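Local coordinates for Adc operon repressor AdcR (Streptococcus pneumoniae, PDB 3TGN), which senses zinc as a homodimeric MarR-family transcription factor, repressing zinc-uptake and histidine triad genes when the metal is bound and activating adh, at residues B[21-26]-B[40-45]. Sequence-based numbering, arbitrary orientation.
Sequences NQHEIL and QEHILM. With ZN (zinc ion), chain E; ZN (zinc ion), chain F.
His23 turns the edge of its ring onto a face of His42 in a T-shaped stack, the planes at 90° and the centroids 5.0 Å apart. The CE1–NE2 edge leads, with His23 NE2 over the centre of the His42 ring and His23 CE1 4.0 Å from His42 CG, while Met45 CE lies against the opposite face. Next along the loop, Glu24 meets His42 through a shared zinc ion. Glu24 OE1 and His42 ND1 each bind this zinc at 2.0 Å. Glu24 OE2 makes a long second contact with the metal at 2.6 Å, so the carboxylate binds asymmetrically. With CG between the backbone N and the carbonyl carbon and an extended chain beyond it, Glu24 carries its carboxylate across from the loop, its plane turned 73° from the His42 ring. His42 CG is anti to the backbone N (chi1 -165°), which swings the imidazole off helix 38-50 toward the loop. His108 and His112 of helix 102-123 complete the site, and Asn38 ND2 donates a second-shell hydrogen bond to Glu24 OE1. Farther on, Leu26 CD1 approaches the same zinc to 4.2 Å. One residue before His42, Glu41 OE1 binds a second zinc at 2.0 Å, together with Cys30, Glu107 and a water; Glu41 OE1 also accepts a hydrogen bond from His108 ND1, linking the two sites. No direct hydrogen bond joins 21-26 to 40-45: the polar connection is metal coordination, beside which the histidine pair packs. Zinc thus ties the loop that packs on the second subunit to a helix contacting the predicted helix-turn-helix, consistent with metal occupancy influencing how the DNA-binding region is held.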
loop_
_atom_site.group_PDB
_atom_site.type_symbol
_atom_site.label_atom_id
_atom_site.label_comp_id
_atom_site.label_asym_id
_atom_site.label_seq_id
_atom_site.Cartn_x
_atom_site.Cartn_y
_atom_site.Cartn_z
ATOM N N ASN B 21 -3.280 5.081 2.199
ATOM C CA ASN B 21 -3.672 5.380 0.826
ATOM C C ASN B 21 -2.596 6.098 0.010
ATOM O O ASN B 21 -2.814 6.434 -1.155
ATOM C CB ASN B 21 -4.983 6.166 0.798
ATOM C CG ASN B 21 -6.148 5.364 1.341
ATOM O OD1 ASN B 21 -6.796 4.614 0.609
ATOM N ND2 ASN B 21 -6.414 5.509 2.634
ATOM N N GLN B 22 -1.438 6.330 0.620
ATOM C CA GLN B 22 -0.302 6.877 -0.108
ATOM C C GLN B 22 0.332 5.754 -0.919
ATOM O O GLN B 22 0.088 4.581 -0.649
ATOM C CB GLN B 22 0.708 7.487 0.854
ATOM N N HIS B 23 1.138 6.109 -1.913
ATOM C CA HIS B 23 1.736 5.105 -2.787
ATOM C C HIS B 23 3.007 4.511 -2.182
ATOM O O HIS B 23 3.616 3.608 -2.753
ATOM C CB HIS B 23 2.020 5.692 -4.176
ATOM C CG HIS B 23 3.324 6.423 -4.274
ATOM N ND1 HIS B 23 3.443 7.772 -4.016
ATOM C CD2 HIS B 23 4.563 5.993 -4.610
ATOM C CE1 HIS B 23 4.701 8.140 -4.183
ATOM N NE2 HIS B 23 5.401 7.080 -4.546
ATOM N N GLU B 24 3.397 5.017 -1.017
ATOM C CA GLU B 24 4.614 4.561 -0.359
ATOM C C GLU B 24 4.506 4.741 1.141
ATOM O O GLU B 24 3.774 5.604 1.625
ATOM C CB GLU B 24 5.818 5.358 -0.860
ATOM C CG GLU B 24 5.744 6.836 -0.506
ATOM C CD GLU B 24 6.897 7.642 -1.070
ATOM O OE1 GLU B 24 6.950 8.863 -0.816
ATOM O OE2 GLU B 24 7.749 7.058 -1.767
ATOM N N ILE B 25 5.251 3.922 1.874
ATOM C CA ILE B 25 5.361 4.072 3.312
ATOM C C ILE B 25 6.648 4.812 3.646
ATOM O O ILE B 25 7.727 4.457 3.163
ATOM C CB ILE B 25 5.355 2.710 4.025
ATOM C CG1 ILE B 25 3.946 2.110 4.012
ATOM C CG2 ILE B 25 5.864 2.850 5.453
ATOM C CD1 ILE B 25 3.856 0.743 4.650
ATOM N N LEU B 26 6.523 5.856 4.459
ATOM C CA LEU B 26 7.676 6.578 4.975
ATOM C C LEU B 26 7.633 6.576 6.501
ATOM O O LEU B 26 6.574 6.774 7.097
ATOM C CB LEU B 26 7.703 8.006 4.425
ATOM C CG LEU B 26 7.982 8.131 2.922
ATOM C CD1 LEU B 26 7.597 9.508 2.398
ATOM C CD2 LEU B 26 9.440 7.826 2.612
ATOM N N GLN B 40 3.194 15.217 -3.966
ATOM C CA GLN B 40 3.833 16.449 -4.418
ATOM C C GLN B 40 5.317 16.473 -4.060
ATOM O O GLN B 40 6.157 16.770 -4.907
ATOM C CB GLN B 40 3.131 17.679 -3.834
ATOM C CG GLN B 40 1.822 18.045 -4.521
ATOM C CD GLN B 40 1.101 19.192 -3.828
ATOM O OE1 GLN B 40 0.659 19.062 -2.685
ATOM N NE2 GLN B 40 0.980 20.322 -4.519
ATOM N N GLU B 41 5.640 16.162 -2.808
ATOM C CA GLU B 41 7.037 16.136 -2.376
ATOM C C GLU B 41 7.853 15.130 -3.178
ATOM O O GLU B 41 8.989 15.409 -3.569
ATOM C CB GLU B 41 7.151 15.817 -0.883
ATOM C CG GLU B 41 6.774 16.964 0.038
ATOM C CD GLU B 41 7.335 16.789 1.443
ATOM O OE1 GLU B 41 7.862 15.697 1.744
ATOM O OE2 GLU B 41 7.253 17.747 2.242
ATOM N N HIS B 42 7.272 13.960 -3.420
ATOM C CA HIS B 42 7.969 12.915 -4.161
ATOM C C HIS B 42 8.263 13.379 -5.585
ATOM O O HIS B 42 9.336 13.114 -6.126
ATOM C CB HIS B 42 7.157 11.617 -4.172
ATOM C CG HIS B 42 7.949 10.417 -4.589
ATOM N ND1 HIS B 42 8.576 9.588 -3.682
ATOM C CD2 HIS B 42 8.227 9.913 -5.814
ATOM C CE1 HIS B 42 9.201 8.622 -4.332
ATOM N NE2 HIS B 42 9.005 8.797 -5.626
ATOM N N ILE B 43 7.304 14.081 -6.184
ATOM C CA ILE B 43 7.496 14.654 -7.512
ATOM C C ILE B 43 8.668 15.623 -7.510
ATOM O O ILE B 43 9.524 15.573 -8.392
ATOM C CB ILE B 43 6.234 15.379 -8.016
ATOM C CG1 ILE B 43 5.144 14.363 -8.364
ATOM C CG2 ILE B 43 6.554 16.226 -9.233
ATOM C CD1 ILE B 43 3.900 14.979 -8.973
ATOM N N LEU B 44 8.710 16.502 -6.514
ATOM C CA LEU B 44 9.815 17.448 -6.396
ATOM C C LEU B 44 11.155 16.723 -6.250
ATOM O O LEU B 44 12.168 17.154 -6.798
ATOM C CB LEU B 44 9.582 18.418 -5.233
ATOM C CG LEU B 44 8.417 19.395 -5.420
ATOM C CD1 LEU B 44 8.286 20.329 -4.223
ATOM C CD2 LEU B 44 8.591 20.190 -6.701
ATOM N N MET B 45 11.155 15.610 -5.523
ATOM C CA MET B 45 12.376 14.829 -5.355
ATOM C C MET B 45 12.823 14.253 -6.694
ATOM O O MET B 45 13.989 14.371 -7.080
ATOM C CB MET B 45 12.169 13.706 -4.336
ATOM C CG MET B 45 13.453 12.959 -3.973
ATOM S SD MET B 45 13.178 11.530 -2.905
ATOM C CE MET B 45 12.285 10.434 -4.009
HETATM ZN ZN ZN E . 8.602 9.551 -1.658
HETATM ZN ZN ZN F . 8.479 15.565 3.655
HETATM O O HOH W 1 8.194 13.504 3.550
#